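Local atomic coordinates of tRNA (adenine(58)-N(1))-methyltransferase TrmI (Thermus thermophilus, PDB entry 2PWY), a protein that catalyses the S-adenosyl-L-methionine-dependent methylation of N1 of adenosine 58 in tRNA and is required for cell growth at extreme temperatures. Residues E67-H72 against V141-Q146; F113-V118 against E148-H153; K179-A184 against V208-A213; T202-L207 against T246-A251. All blocks are in the same frame, centred on the assembly; numbering follows the deposited sequence.

Contact 1 (E67-H72 against V141-Q146); sequences EEYLLH and VRAFWQ
Tyr69 and Phe144 both extend their rings away from their own main-chain nitrogens, with chi1 at -172° and -165°, and from facing helices the two side chains slide past one another in opposite directions. Helix 131-144 belongs to the Rossmann-type core of a class I-like methyltransferase, and helix 66-72, on the side of the N-terminal strands, meets its last part. The rings form an offset stack, planes only 18° from parallel and centroids 4.3 Å apart. CD1 of Phe144 lies over one face of the tyrosine, nearest its CG at 3.4 Å. The displacement carries Phe144 CE1 back along the partner side chain to 3.6 Å from Tyr69 CB, while the other end of the overlap is filled by a CH-pi contact, with Phe144 CB above the tyrosine ring 3.9 Å from its centroid. A polar tether fixes the far end of the phenol, whose OH is hydrogen-bonded to Asn140 O, one turn before Phe144. Leu112 of helix 109-118 and Leu21 of the N-terminal strand 19-22 also touch Tyr69, so one side chain links three parts of the chain. Glu67 and Glu68 of the same helix form salt bridges with Arg220 and Arg253 of the second subunit. Replacing Tyr69 with an alanine would probably open a gap over the Phe144 ring, leaving that ring freer to turn and the Asn140 carbonyl without its phenol partner. Beside that hydrogen bond the hydroxyl also packs on a methyl, Tyr69 OH lying 3.5 Å from Ala143 CB.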
loop_
_atom_site.group_PDB
_atom_site.type_symbol
_atom_site.label_atom_id
_atom_site.label_comp_id
_atom_site.label_asym_id
_atom_site.label_seq_id
_atom_site.Cartn_x
_atom_site.Cartn_y
_atom_site.Cartn_z
ATOM N N GLU A 67 20.950 -5.438 -7.251
ATOM C CA GLU A 67 20.017 -4.321 -7.114
ATOM C C GLU A 67 20.720 -2.980 -7.391
ATOM O O GLU A 67 20.259 -2.193 -8.215
ATOM C CB GLU A 67 19.387 -4.322 -5.721
ATOM C CG GLU A 67 18.411 -3.166 -5.488
ATOM C CD GLU A 67 17.821 -3.189 -4.091
ATOM O OE1 GLU A 67 18.442 -3.797 -3.183
ATOM O OE2 GLU A 67 16.722 -2.614 -3.917
ATOM N N GLU A 68 21.844 -2.731 -6.720
ATOM C CA GLU A 68 22.586 -1.467 -6.900
ATOM C C GLU A 68 23.064 -1.296 -8.336
ATOM O O GLU A 68 22.985 -0.205 -8.900
ATOM C CB GLU A 68 23.766 -1.382 -5.938
ATOM C CG GLU A 68 23.317 -1.134 -4.499
ATOM C CD GLU A 68 24.426 -1.292 -3.467
ATOM O OE1 GLU A 68 25.364 -2.092 -3.685
ATOM O OE2 GLU A 68 24.328 -0.628 -2.414
ATOM N N TYR A 69 23.548 -2.386 -8.918
ATOM C CA TYR A 69 24.011 -2.381 -10.292
ATOM C C TYR A 69 22.898 -2.007 -11.283
ATOM O O TYR A 69 23.097 -1.120 -12.119
ATOM C CB TYR A 69 24.612 -3.742 -10.639
ATOM C CG TYR A 69 25.279 -3.773 -11.981
ATOM C CD1 TYR A 69 26.414 -2.994 -12.236
ATOM C CD2 TYR A 69 24.785 -4.569 -12.997
ATOM C CE1 TYR A 69 27.047 -3.025 -13.495
ATOM C CE2 TYR A 69 25.401 -4.607 -14.257
ATOM C CZ TYR A 69 26.528 -3.834 -14.497
ATOM O OH TYR A 69 27.126 -3.881 -15.740
ATOM N N LEU A 70 21.747 -2.683 -11.212
ATOM C CA LEU A 70 20.628 -2.333 -12.097
ATOM C C LEU A 70 20.238 -0.868 -12.010
ATOM O O LEU A 70 19.906 -0.251 -13.020
ATOM C CB LEU A 70 19.383 -3.191 -11.832
ATOM C CG LEU A 70 19.164 -4.341 -12.791
ATOM C CD1 LEU A 70 20.211 -5.419 -12.516
ATOM C CD2 LEU A 70 17.748 -4.896 -12.671
ATOM N N LEU A 71 20.273 -0.320 -10.799
ATOM C CA LEU A 71 19.808 1.038 -10.565
ATOM C C LEU A 71 20.788 2.097 -11.073
ATOM O O LEU A 71 20.379 3.227 -11.337
ATOM C CB LEU A 71 19.512 1.253 -9.087
ATOM C CG LEU A 71 18.376 0.420 -8.480
ATOM C CD1 LEU A 71 18.369 0.665 -6.981
ATOM C CD2 LEU A 71 17.027 0.765 -9.122
ATOM N N HIS A 72 22.060 1.726 -11.227
ATOM C CA HIS A 72 23.118 2.686 -11.590
ATOM C C HIS A 72 23.810 2.424 -12.936
ATOM O O HIS A 72 24.461 3.320 -13.487
ATOM C CB HIS A 72 24.150 2.810 -10.446
ATOM C CG HIS A 72 23.547 3.240 -9.145
ATOM N ND1 HIS A 72 23.320 4.565 -8.831
ATOM C CD2 HIS A 72 23.086 2.523 -8.092
ATOM C CE1 HIS A 72 22.745 4.644 -7.644
ATOM N NE2 HIS A 72 22.598 3.420 -7.170
ATOM N N VAL A 141 25.635 -6.955 -18.980
ATOM C CA VAL A 141 25.681 -8.316 -18.443
ATOM C C VAL A 141 27.135 -8.751 -18.238
ATOM O O VAL A 141 27.512 -9.253 -17.178
ATOM C CB VAL A 141 24.937 -9.306 -19.374
ATOM C CG1 VAL A 141 25.139 -10.762 -18.928
ATOM C CG2 VAL A 141 23.448 -8.949 -19.419
ATOM N N ARG A 142 27.953 -8.539 -19.262
ATOM C CA ARG A 142 29.311 -9.059 -19.226
ATOM C C ARG A 142 30.179 -8.355 -18.178
ATOM O O ARG A 142 31.079 -8.974 -17.601
ATOM C CB ARG A 142 29.917 -9.063 -20.629
ATOM C CG ARG A 142 29.231 -10.127 -21.493
ATOM C CD ARG A 142 29.294 -9.870 -22.995
ATOM N NE ARG A 142 28.595 -10.946 -23.705
ATOM C CZ ARG A 142 28.441 -11.017 -25.024
ATOM N NH1 ARG A 142 28.933 -10.072 -25.817
ATOM N NH2 ARG A 142 27.786 -12.045 -25.551
ATOM N N ALA A 143 29.864 -7.090 -17.896
ATOM C CA ALA A 143 30.612 -6.289 -16.922
ATOM C C ALA A 143 30.388 -6.752 -15.485
ATOM O O ALA A 143 31.180 -6.432 -14.586
ATOM C CB ALA A 143 30.247 -4.809 -17.059
ATOM N N PHE A 144 29.308 -7.508 -15.272
ATOM C CA PHE A 144 28.878 -7.892 -13.927
ATOM C C PHE A 144 28.908 -9.403 -13.700
ATOM O O PHE A 144 29.034 -9.858 -12.558
ATOM C CB PHE A 144 27.451 -7.388 -13.703
ATOM C CG PHE A 144 27.017 -7.397 -12.268
ATOM C CD1 PHE A 144 27.423 -6.383 -11.400
ATOM C CD2 PHE A 144 26.185 -8.400 -11.782
ATOM C CE1 PHE A 144 27.007 -6.374 -10.060
ATOM C CE2 PHE A 144 25.780 -8.399 -10.446
ATOM C CZ PHE A 144 26.185 -7.376 -9.591
ATOM N N TRP A 145 28.814 -10.164 -14.788
ATOM C CA TRP A 145 28.538 -11.597 -14.738
ATOM C C TRP A 145 29.357 -12.304 -15.805
ATOM O O TRP A 145 29.205 -12.019 -17.000
ATOM C CB TRP A 145 27.043 -11.791 -15.000
ATOM C CG TRP A 145 26.494 -13.204 -15.071
ATOM C CD1 TRP A 145 26.055 -13.834 -16.193
ATOM C CD2 TRP A 145 26.252 -14.115 -13.977
ATOM N NE1 TRP A 145 25.560 -15.082 -15.885
ATOM C CE2 TRP A 145 25.672 -15.284 -14.534
ATOM C CE3 TRP A 145 26.469 -14.061 -12.594
ATOM C CZ2 TRP A 145 25.326 -16.394 -13.762
ATOM C CZ3 TRP A 145 26.119 -15.180 -11.813
ATOM C CH2 TRP A 145 25.543 -16.327 -12.412
ATOM N N GLN A 146 30.213 -13.219 -15.364
ATOM C CA GLN A 146 31.159 -13.886 -16.250
ATOM C C GLN A 146 30.743 -15.301 -16.678
ATOM O O GLN A 146 31.417 -15.920 -17.512
ATOM C CB GLN A 146 32.560 -13.898 -15.613
#

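Contact 2 (F113-V118 against E148-H153); sequences FLARAV and ENVRFH
The Rossmann-type core of the methyltransferase supplies both partners here: helix 109-118, which starts within the S-adenosyl-L-methionine-binding loop Ser107-Leu110, packs near its far end against Asn149 and Val150, where the chain enters strand 150-154 at the margin of the large sheet. A single hydrogen bond joins them, from Asn149 ND2 to the main-chain O of Ala115 at 3.0 Å. The acceptor lies in the amide plane of the asparagine, and the N-H points to it at 150°; the donor in turn is tilted 21° from the carbonyl plane. Asn149 reaches the helix by holding CG between its backbone N and carbonyl carbon, a crowded position (chi1 71°). Its ND2 also donates to Gly119 O and its OD1 accepts from Trp145 NE1, so three bonds hold this buried amide and fix which end carries the nitrogen. A leucine in its place would probably leave the Ala115 and Gly119 carbonyls and the Trp145 indole N-H without these partners. Methyl groups lie beside the amide: Val118 CG2 comes to 3.8 Å from Asn149 ND2, and the methyl of Ala115 sits against two neighbours, with Ala115 CB 3.7 Å from Asn149 OD1 and 3.9 Å from Val150 CG2.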
loop_
_atom_site.group_PDB
_atom_site.type_symbol
_atom_site.label_atom_id
_atom_site.label_comp_id
_atom_site.label_asym_id
_atom_site.label_seq_id
_atom_site.Cartn_x
_atom_site.Cartn_y
_atom_site.Cartn_z
ATOM N N PHE A 113 19.122 -11.169 -13.402
ATOM C CA PHE A 113 18.329 -11.888 -12.397
ATOM C C PHE A 113 18.043 -13.319 -12.865
ATOM O O PHE A 113 18.220 -14.296 -12.115
ATOM C CB PHE A 113 17.021 -11.142 -12.102
ATOM C CG PHE A 113 17.172 -10.084 -11.045
ATOM C CD1 PHE A 113 17.688 -8.832 -11.365
ATOM C CD2 PHE A 113 16.824 -10.362 -9.719
ATOM C CE1 PHE A 113 17.853 -7.839 -10.364
ATOM C CE2 PHE A 113 16.980 -9.386 -8.721
ATOM C CZ PHE A 113 17.495 -8.133 -9.042
ATOM N N LEU A 114 17.627 -13.444 -14.122
ATOM C CA LEU A 114 17.349 -14.760 -14.721
ATOM C C LEU A 114 18.596 -15.665 -14.739
ATOM O O LEU A 114 18.529 -16.868 -14.431
ATOM C CB LEU A 114 16.788 -14.587 -16.146
ATOM C CG LEU A 114 15.451 -13.832 -16.307
ATOM C CD1 LEU A 114 15.134 -13.691 -17.804
ATOM C CD2 LEU A 114 14.307 -14.496 -15.548
ATOM N N ALA A 115 19.735 -15.069 -15.080
ATOM C CA ALA A 115 21.003 -15.798 -15.195
ATOM C C ALA A 115 21.493 -16.334 -13.844
ATOM O O ALA A 115 21.981 -17.450 -13.770
ATOM C CB ALA A 115 22.064 -14.907 -15.860
ATOM N N ARG A 116 21.348 -15.547 -12.777
ATOM C CA ARG A 116 21.627 -16.044 -11.421
ATOM C C ARG A 116 20.748 -17.214 -11.060
ATOM O O ARG A 116 21.227 -18.187 -10.459
ATOM C CB ARG A 116 21.384 -14.969 -10.377
ATOM C CG ARG A 116 22.495 -13.958 -10.246
ATOM C CD ARG A 116 22.215 -13.100 -9.035
ATOM N NE ARG A 116 23.366 -12.272 -8.731
ATOM C CZ ARG A 116 23.443 -11.437 -7.701
ATOM N NH1 ARG A 116 22.421 -11.305 -6.864
ATOM N NH2 ARG A 116 24.559 -10.733 -7.525
ATOM N N ALA A 117 19.454 -17.099 -11.379
ATOM C CA ALA A 117 18.474 -18.106 -10.990
ATOM C C ALA A 117 18.712 -19.469 -11.629
ATOM O O ALA A 117 18.567 -20.489 -10.971
ATOM C CB ALA A 117 17.056 -17.622 -11.272
ATOM N N VAL A 118 19.108 -19.495 -12.895
ATOM C CA VAL A 118 19.246 -20.788 -13.581
ATOM C C VAL A 118 20.668 -21.327 -13.488
ATOM O O VAL A 118 20.898 -22.522 -13.663
ATOM C CB VAL A 118 18.745 -20.735 -15.051
ATOM C CG1 VAL A 118 17.294 -20.239 -15.111
ATOM C CG2 VAL A 118 19.635 -19.861 -15.915
ATOM N N GLU A 148 28.908 -18.082 -18.667
ATOM C CA GLU A 148 28.443 -18.129 -20.058
ATOM C C GLU A 148 27.150 -18.940 -20.184
ATOM O O GLU A 148 27.087 -19.953 -20.884
ATOM C CB GLU A 148 29.561 -18.647 -20.983
ATOM C CG GLU A 148 30.719 -17.641 -21.122
ATOM C CD GLU A 148 31.990 -18.227 -21.736
ATOM O OE1 GLU A 148 32.055 -19.453 -21.989
ATOM O OE2 GLU A 148 32.940 -17.445 -21.956
ATOM N N ASN A 149 26.117 -18.476 -19.489
ATOM C CA ASN A 149 24.833 -19.166 -19.500
ATOM C C ASN A 149 23.741 -18.311 -20.121
ATOM O O ASN A 149 22.573 -18.609 -19.959
ATOM C CB ASN A 149 24.433 -19.629 -18.086
ATOM C CG ASN A 149 24.043 -18.472 -17.175
ATOM O OD1 ASN A 149 24.413 -17.317 -17.422
ATOM N ND2 ASN A 149 23.288 -18.775 -16.118
ATOM N N VAL A 150 24.126 -17.249 -20.833
ATOM C CA VAL A 150 23.168 -16.447 -21.591
ATOM C C VAL A 150 23.467 -16.544 -23.080
ATOM O O VAL A 150 24.590 -16.251 -23.508
ATOM C CB VAL A 150 23.199 -14.945 -21.184
ATOM C CG1 VAL A 150 22.099 -14.191 -21.907
ATOM C CG2 VAL A 150 23.043 -14.781 -19.667
ATOM N N ARG A 151 22.465 -16.947 -23.861
ATOM C CA ARG A 151 22.569 -16.909 -25.328
ATOM C C ARG A 151 21.735 -15.741 -25.835
ATOM O O ARG A 151 20.508 -15.752 -25.705
ATOM C CB ARG A 151 22.131 -18.238 -25.951
ATOM C CG ARG A 151 22.480 -18.358 -27.445
ATOM C CD ARG A 151 22.166 -19.736 -28.056
ATOM N NE ARG A 151 22.874 -20.841 -27.401
ATOM C CZ ARG A 151 22.303 -21.970 -26.981
ATOM N NH1 ARG A 151 21.006 -22.183 -27.159
ATOM N NH2 ARG A 151 23.042 -22.906 -26.395
ATOM N N PHE A 152 22.408 -14.722 -26.374
ATOM C CA PHE A 152 21.739 -13.521 -26.868
ATOM C C PHE A 152 21.391 -13.706 -28.332
ATOM O O PHE A 152 22.181 -14.281 -29.088
ATOM C CB PHE A 152 22.648 -12.288 -26.749
ATOM C CG PHE A 152 23.011 -11.906 -25.336
ATOM C CD1 PHE A 152 22.132 -11.151 -24.556
ATOM C CD2 PHE A 152 24.262 -12.239 -24.806
ATOM C CE1 PHE A 152 22.476 -10.761 -23.242
ATOM C CE2 PHE A 152 24.615 -11.858 -23.500
ATOM C CZ PHE A 152 23.723 -11.116 -22.718
ATOM N N HIS A 153 20.221 -13.206 -28.725
ATOM C CA HIS A 153 19.763 -13.242 -30.115
ATOM C C HIS A 153 19.276 -11.879 -30.562
ATOM O O HIS A 153 18.453 -11.239 -29.878
ATOM C CB HIS A 153 18.616 -14.235 -30.296
ATOM C CG HIS A 153 18.952 -15.632 -29.890
ATOM N ND1 HIS A 153 18.849 -16.077 -28.589
ATOM C CD2 HIS A 153 19.380 -16.690 -30.618
ATOM C CE1 HIS A 153 19.202 -17.348 -28.533
ATOM N NE2 HIS A 153 19.537 -17.741 -29.748
#

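Contact 3 (K179-A184 against V208-A213); sequences KVLEKA and VRAAEA
The flat group at this contact is the peptide unit joining Ala210 to Ala211, and one of its faces receives the CD1 methyl of Leu181. That methyl stands over the C-N side of the unit, nearer the nitrogen, with Leu181 CD1 3.9 Å from Ala210 C and 3.8 Å from Ala211 N. The two alanine methyls lie toward the ends of the unit, Ala210 CB at 4.1 Å and Ala211 CB at 4.2 Å from the same Leu181 CD1. The small side chains of Ala210 and Ala211 thus let a single methyl come down onto the backbone. Leu181 reaches it with an extended end, chi2 at 180°. The helix 181-187 that carries it is the crossover of a beta-alpha-beta unit in the Rossmann-type fold, leading from strand 167-173 to the parallel strand 192-198, and helix 201-211 is the next helix in the chain. Leu194 of strand 192-198 and Phe216 of strand 216-232 also touch Leu181, placing it between helix 201-211 and the sheet. Just before it, Val180 occupies the N-cap position of helix 181-187 and touches the bound S-adenosyl-L-homocysteine. Its carbonyl takes the first-turn hydrogen bond, Ala184 N to Val180 O at 2.8 Å.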
loop_
_atom_site.group_PDB
_atom_site.type_symbol
_atom_site.label_atom_id
_atom_site.label_comp_id
_atom_site.label_asym_id
_atom_site.label_seq_id
_atom_site.Cartn_x
_atom_site.Cartn_y
_atom_site.Cartn_z
ATOM N N LYS A 179 1.783 -10.189 -29.053
ATOM C CA LYS A 179 2.412 -10.562 -30.324
ATOM C C LYS A 179 3.332 -11.782 -30.264
ATOM O O LYS A 179 3.624 -12.385 -31.298
ATOM C CB LYS A 179 3.174 -9.379 -30.916
ATOM C CG LYS A 179 2.288 -8.230 -31.356
ATOM C CD LYS A 179 3.103 -7.215 -32.153
ATOM C CE LYS A 179 2.326 -5.947 -32.441
ATOM N NZ LYS A 179 0.922 -6.190 -32.836
ATOM N N VAL A 180 3.793 -12.140 -29.063
ATOM C CA VAL A 180 4.749 -13.246 -28.888
ATOM C C VAL A 180 4.136 -14.468 -28.186
ATOM O O VAL A 180 4.845 -15.431 -27.855
ATOM C CB VAL A 180 6.074 -12.788 -28.167
ATOM C CG1 VAL A 180 6.715 -11.631 -28.901
ATOM C CG2 VAL A 180 5.836 -12.422 -26.689
ATOM N N LEU A 181 2.825 -14.430 -27.959
ATOM C CA LEU A 181 2.141 -15.503 -27.223
ATOM C C LEU A 181 2.134 -16.834 -27.983
ATOM O O LEU A 181 2.215 -17.900 -27.384
ATOM C CB LEU A 181 0.712 -15.105 -26.869
ATOM C CG LEU A 181 0.536 -14.078 -25.743
ATOM C CD1 LEU A 181 -0.947 -13.803 -25.540
ATOM C CD2 LEU A 181 1.202 -14.529 -24.424
ATOM N N GLU A 182 2.010 -16.771 -29.300
ATOM C CA GLU A 182 2.073 -17.984 -30.115
ATOM C C GLU A 182 3.438 -18.688 -29.938
ATOM O O GLU A 182 3.509 -19.894 -29.663
ATOM C CB GLU A 182 1.818 -17.637 -31.579
ATOM C CG GLU A 182 1.789 -18.873 -32.498
ATOM C CD GLU A 182 1.531 -18.512 -33.951
ATOM O OE1 GLU A 182 0.714 -17.603 -34.223
ATOM O OE2 GLU A 182 2.146 -19.147 -34.831
ATOM N N LYS A 183 4.511 -17.924 -30.082
ATOM C CA LYS A 183 5.859 -18.462 -29.903
ATOM C C LYS A 183 6.094 -18.935 -28.461
ATOM O O LYS A 183 6.655 -20.020 -28.238
ATOM C CB LYS A 183 6.904 -17.418 -30.310
ATOM C CG LYS A 183 8.313 -17.956 -30.473
ATOM C CD LYS A 183 8.447 -18.929 -31.646
ATOM C CE LYS A 183 8.181 -18.252 -32.978
ATOM N NZ LYS A 183 8.562 -19.087 -34.141
ATOM N N ALA A 184 5.665 -18.127 -27.485
ATOM C CA ALA A 184 5.788 -18.510 -26.066
ATOM C C ALA A 184 5.020 -19.784 -25.721
ATOM O O ALA A 184 5.532 -20.627 -24.994
ATOM C CB ALA A 184 5.345 -17.355 -25.149
ATOM N N VAL A 208 -4.551 -10.113 -21.035
ATOM C CA VAL A 208 -5.502 -11.088 -20.496
ATOM C C VAL A 208 -6.466 -11.549 -21.588
ATOM O O VAL A 208 -6.687 -12.748 -21.750
ATOM C CB VAL A 208 -6.246 -10.526 -19.247
ATOM C CG1 VAL A 208 -7.510 -11.350 -18.912
ATOM C CG2 VAL A 208 -5.284 -10.499 -18.058
ATOM N N ARG A 209 -6.998 -10.601 -22.358
ATOM C CA ARG A 209 -7.906 -10.941 -23.465
ATOM C C ARG A 209 -7.185 -11.723 -24.565
ATOM O O ARG A 209 -7.693 -12.745 -25.036
ATOM C CB ARG A 209 -8.579 -9.684 -24.027
ATOM N N ALA A 210 -5.983 -11.280 -24.937
ATOM C CA ALA A 210 -5.188 -11.949 -25.978
ATOM C C ALA A 210 -4.830 -13.394 -25.614
ATOM O O ALA A 210 -4.825 -14.269 -26.476
ATOM C CB ALA A 210 -3.933 -11.152 -26.279
ATOM N N ALA A 211 -4.555 -13.636 -24.332
ATOM C CA ALA A 211 -4.172 -14.970 -23.857
ATOM C C ALA A 211 -5.330 -15.964 -23.949
ATOM O O ALA A 211 -5.110 -17.176 -23.927
ATOM C CB ALA A 211 -3.644 -14.887 -22.445
ATOM N N GLU A 212 -6.556 -15.451 -24.067
ATOM C CA GLU A 212 -7.726 -16.310 -24.273
ATOM C C GLU A 212 -7.779 -16.941 -25.671
ATOM O O GLU A 212 -8.643 -17.781 -25.937
ATOM C CB GLU A 212 -9.014 -15.551 -23.941
ATOM C CG GLU A 212 -9.157 -15.290 -22.443
ATOM C CD GLU A 212 -10.221 -14.274 -22.103
ATOM O OE1 GLU A 212 -11.062 -13.964 -22.977
ATOM O OE2 GLU A 212 -10.218 -13.804 -20.947
ATOM N N ALA A 213 -6.857 -16.542 -26.550
ATOM C CA ALA A 213 -6.723 -17.143 -27.877
ATOM C C ALA A 213 -5.561 -18.148 -27.945
ATOM O O ALA A 213 -5.191 -18.633 -29.027
ATOM C CB ALA A 213 -6.567 -16.049 -28.935
#

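Contact 4 (T202-L207 against T246-A251); sequences TQVLEL and TAFLVA
Apolar packing of three branched side chains and an aromatic one joins Val204, Leu207, Phe248 and Val250. Val204 spreads its two methyls over two strand residues: CG2 lies 3.6 Å from Phe248 CB and 3.8 Å from Phe248 CG, while Val204 CG1 meets Val250 CG2 at 3.9 Å. The fork follows from chi1 at 170°, which sets CG1 opposite the backbone N and CG2 opposite the carbonyl carbon. One turn on, Leu207 and Val250 pass alongside each other, pointing in opposite directions, with Leu207 CD2 3.9 Å from Val250 CG1. Helix 202-207 and strand 248-251 run almost in the same direction, 8° apart, their axes 9.6 Å from each other at closest approach. This strand is the reversed one that class I methyltransferases insert beside the fifth strand of the sheet, here 192-198, and helix 201-211 covers one face of it. The strand's backbone hydrogen bonds go to its sheet neighbours: Phe248 and Val250 pair with Leu198 and Ala196, and Leu249 with Leu222 on the other flank. Contacts between subunits begin at the same place, since Phe248 packs on Pro238 of the third subunit and Thr202 OG1 is hydrogen-bonded to Pro234 O of that subunit.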
loop_
_atom_site.group_PDB
_atom_site.type_symbol
_atom_site.label_atom_id
_atom_site.label_comp_id
_atom_site.label_asym_id
_atom_site.label_seq_id
_atom_site.Cartn_x
_atom_site.Cartn_y
_atom_site.Cartn_z
ATOM N N THR A 202 -4.260 -1.029 -18.716
ATOM C CA THR A 202 -4.860 -1.217 -20.039
ATOM C C THR A 202 -4.096 -2.305 -20.824
ATOM O O THR A 202 -4.700 -3.146 -21.492
ATOM C CB THR A 202 -4.855 0.104 -20.826
ATOM O OG1 THR A 202 -3.597 0.751 -20.622
ATOM C CG2 THR A 202 -5.973 1.024 -20.329
ATOM N N GLN A 203 -2.770 -2.300 -20.696
ATOM C CA GLN A 203 -1.931 -3.326 -21.310
ATOM C C GLN A 203 -2.210 -4.690 -20.678
ATOM O O GLN A 203 -2.298 -5.699 -21.381
ATOM C CB GLN A 203 -0.455 -2.977 -21.147
ATOM C CG GLN A 203 0.003 -1.801 -21.985
ATOM C CD GLN A 203 1.406 -1.390 -21.606
ATOM O OE1 GLN A 203 1.659 -0.978 -20.478
ATOM N NE2 GLN A 203 2.339 -1.530 -22.542
ATOM N N VAL A 204 -2.358 -4.707 -19.351
ATOM C CA VAL A 204 -2.711 -5.929 -18.623
ATOM C C VAL A 204 -4.006 -6.526 -19.163
ATOM O O VAL A 204 -4.068 -7.706 -19.489
ATOM C CB VAL A 204 -2.832 -5.682 -17.093
ATOM C CG1 VAL A 204 -3.453 -6.913 -16.374
ATOM C CG2 VAL A 204 -1.456 -5.322 -16.493
ATOM N N LEU A 205 -5.040 -5.701 -19.280
ATOM C CA LEU A 205 -6.329 -6.183 -19.748
ATOM C C LEU A 205 -6.233 -6.696 -21.179
ATOM O O LEU A 205 -6.837 -7.717 -21.508
ATOM C CB LEU A 205 -7.404 -5.088 -19.611
ATOM C CG LEU A 205 -7.740 -4.714 -18.160
ATOM C CD1 LEU A 205 -8.494 -3.378 -18.129
ATOM C CD2 LEU A 205 -8.546 -5.829 -17.484
ATOM N N GLU A 206 -5.467 -5.994 -22.015
ATOM C CA GLU A 206 -5.252 -6.425 -23.392
ATOM C C GLU A 206 -4.567 -7.801 -23.438
ATOM O O GLU A 206 -4.987 -8.675 -24.206
ATOM C CB GLU A 206 -4.459 -5.379 -24.198
ATOM C CG GLU A 206 -4.359 -5.733 -25.683
ATOM C CD GLU A 206 -4.011 -4.546 -26.584
ATOM O OE1 GLU A 206 -3.880 -3.398 -26.093
ATOM O OE2 GLU A 206 -3.880 -4.782 -27.804
ATOM N N LEU A 207 -3.535 -7.989 -22.613
ATOM C CA LEU A 207 -2.828 -9.272 -22.540
ATOM C C LEU A 207 -3.752 -10.405 -22.058
ATOM O O LEU A 207 -3.747 -11.510 -22.618
ATOM C CB LEU A 207 -1.575 -9.171 -21.649
ATOM C CG LEU A 207 -0.838 -10.497 -21.376
ATOM C CD1 LEU A 207 -0.371 -11.149 -22.700
ATOM C CD2 LEU A 207 0.352 -10.246 -20.451
ATOM N N THR A 246 5.773 0.683 -10.657
ATOM C CA THR A 246 6.656 0.458 -11.796
ATOM C C THR A 246 5.852 -0.248 -12.884
ATOM O O THR A 246 5.628 0.310 -13.973
ATOM C CB THR A 246 7.910 -0.352 -11.390
ATOM O OG1 THR A 246 7.512 -1.553 -10.703
ATOM C CG2 THR A 246 8.788 0.488 -10.461
ATOM N N ALA A 247 5.407 -1.473 -12.580
ATOM C CA ALA A 247 4.593 -2.257 -13.492
ATOM C C ALA A 247 3.785 -3.325 -12.766
ATOM O O ALA A 247 4.081 -3.671 -11.621
ATOM C CB ALA A 247 5.473 -2.916 -14.572
ATOM N N PHE A 248 2.765 -3.827 -13.456
ATOM C CA PHE A 248 2.050 -5.013 -13.047
ATOM C C PHE A 248 2.772 -6.246 -13.552
ATOM O O PHE A 248 3.399 -6.200 -14.608
ATOM C CB PHE A 248 0.645 -4.983 -13.646
ATOM C CG PHE A 248 -0.145 -3.794 -13.217
ATOM C CD1 PHE A 248 -0.855 -3.832 -12.029
ATOM C CD2 PHE A 248 -0.149 -2.625 -13.976
ATOM C CE1 PHE A 248 -1.576 -2.717 -11.590
ATOM C CE2 PHE A 248 -0.888 -1.506 -13.557
ATOM C CZ PHE A 248 -1.584 -1.553 -12.364
ATOM N N LEU A 249 2.662 -7.337 -12.797
ATOM C CA LEU A 249 3.148 -8.641 -13.247
ATOM C C LEU A 249 1.953 -9.527 -13.553
ATOM O O LEU A 249 1.020 -9.641 -12.742
ATOM C CB LEU A 249 4.030 -9.304 -12.175
ATOM C CG LEU A 249 5.246 -8.523 -11.663
ATOM C CD1 LEU A 249 6.057 -9.385 -10.714
ATOM C CD2 LEU A 249 6.098 -8.068 -12.816
ATOM N N VAL A 250 1.977 -10.152 -14.723
ATOM C CA VAL A 250 0.899 -11.026 -15.179
ATOM C C VAL A 250 1.478 -12.432 -15.391
ATOM O O VAL A 250 2.392 -12.607 -16.210
ATOM C CB VAL A 250 0.279 -10.520 -16.507
ATOM C CG1 VAL A 250 -0.827 -11.465 -16.955
ATOM C CG2 VAL A 250 -0.263 -9.079 -16.360
ATOM N N ALA A 251 0.956 -13.411 -14.647
ATOM C CA ALA A 251 1.431 -14.793 -14.729
ATOM C C ALA A 251 0.376 -15.651 -15.419
ATOM O O ALA A 251 -0.798 -15.647 -15.033
ATOM C CB ALA A 251 1.739 -15.368 -13.335
#

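In the fold
Contacts 1 and 2 lie near the centre of the chain and touch through Trp145 on Ala115 and Leu70 on Phe113, whereas contacts 3 and 4 lie farther out, share helix 201-211 and meet where Leu181 CD1 packs on Leu207 CD1. Burial does not follow that distance: contacts 2, 3 and 4 are buried and contact 1 only partly so. Chemistry varies with place. A ring stack joins two helices in contact 1; a side-chain amide ties a helix to the sheet margin in contact 2; contacts 3 and 4 are apolar, a leucine methyl on helix backbone in one and helix on sheet in the other. Contacts 2 and 4 reach the same sheet from different strands, their centres about 24 Å apart.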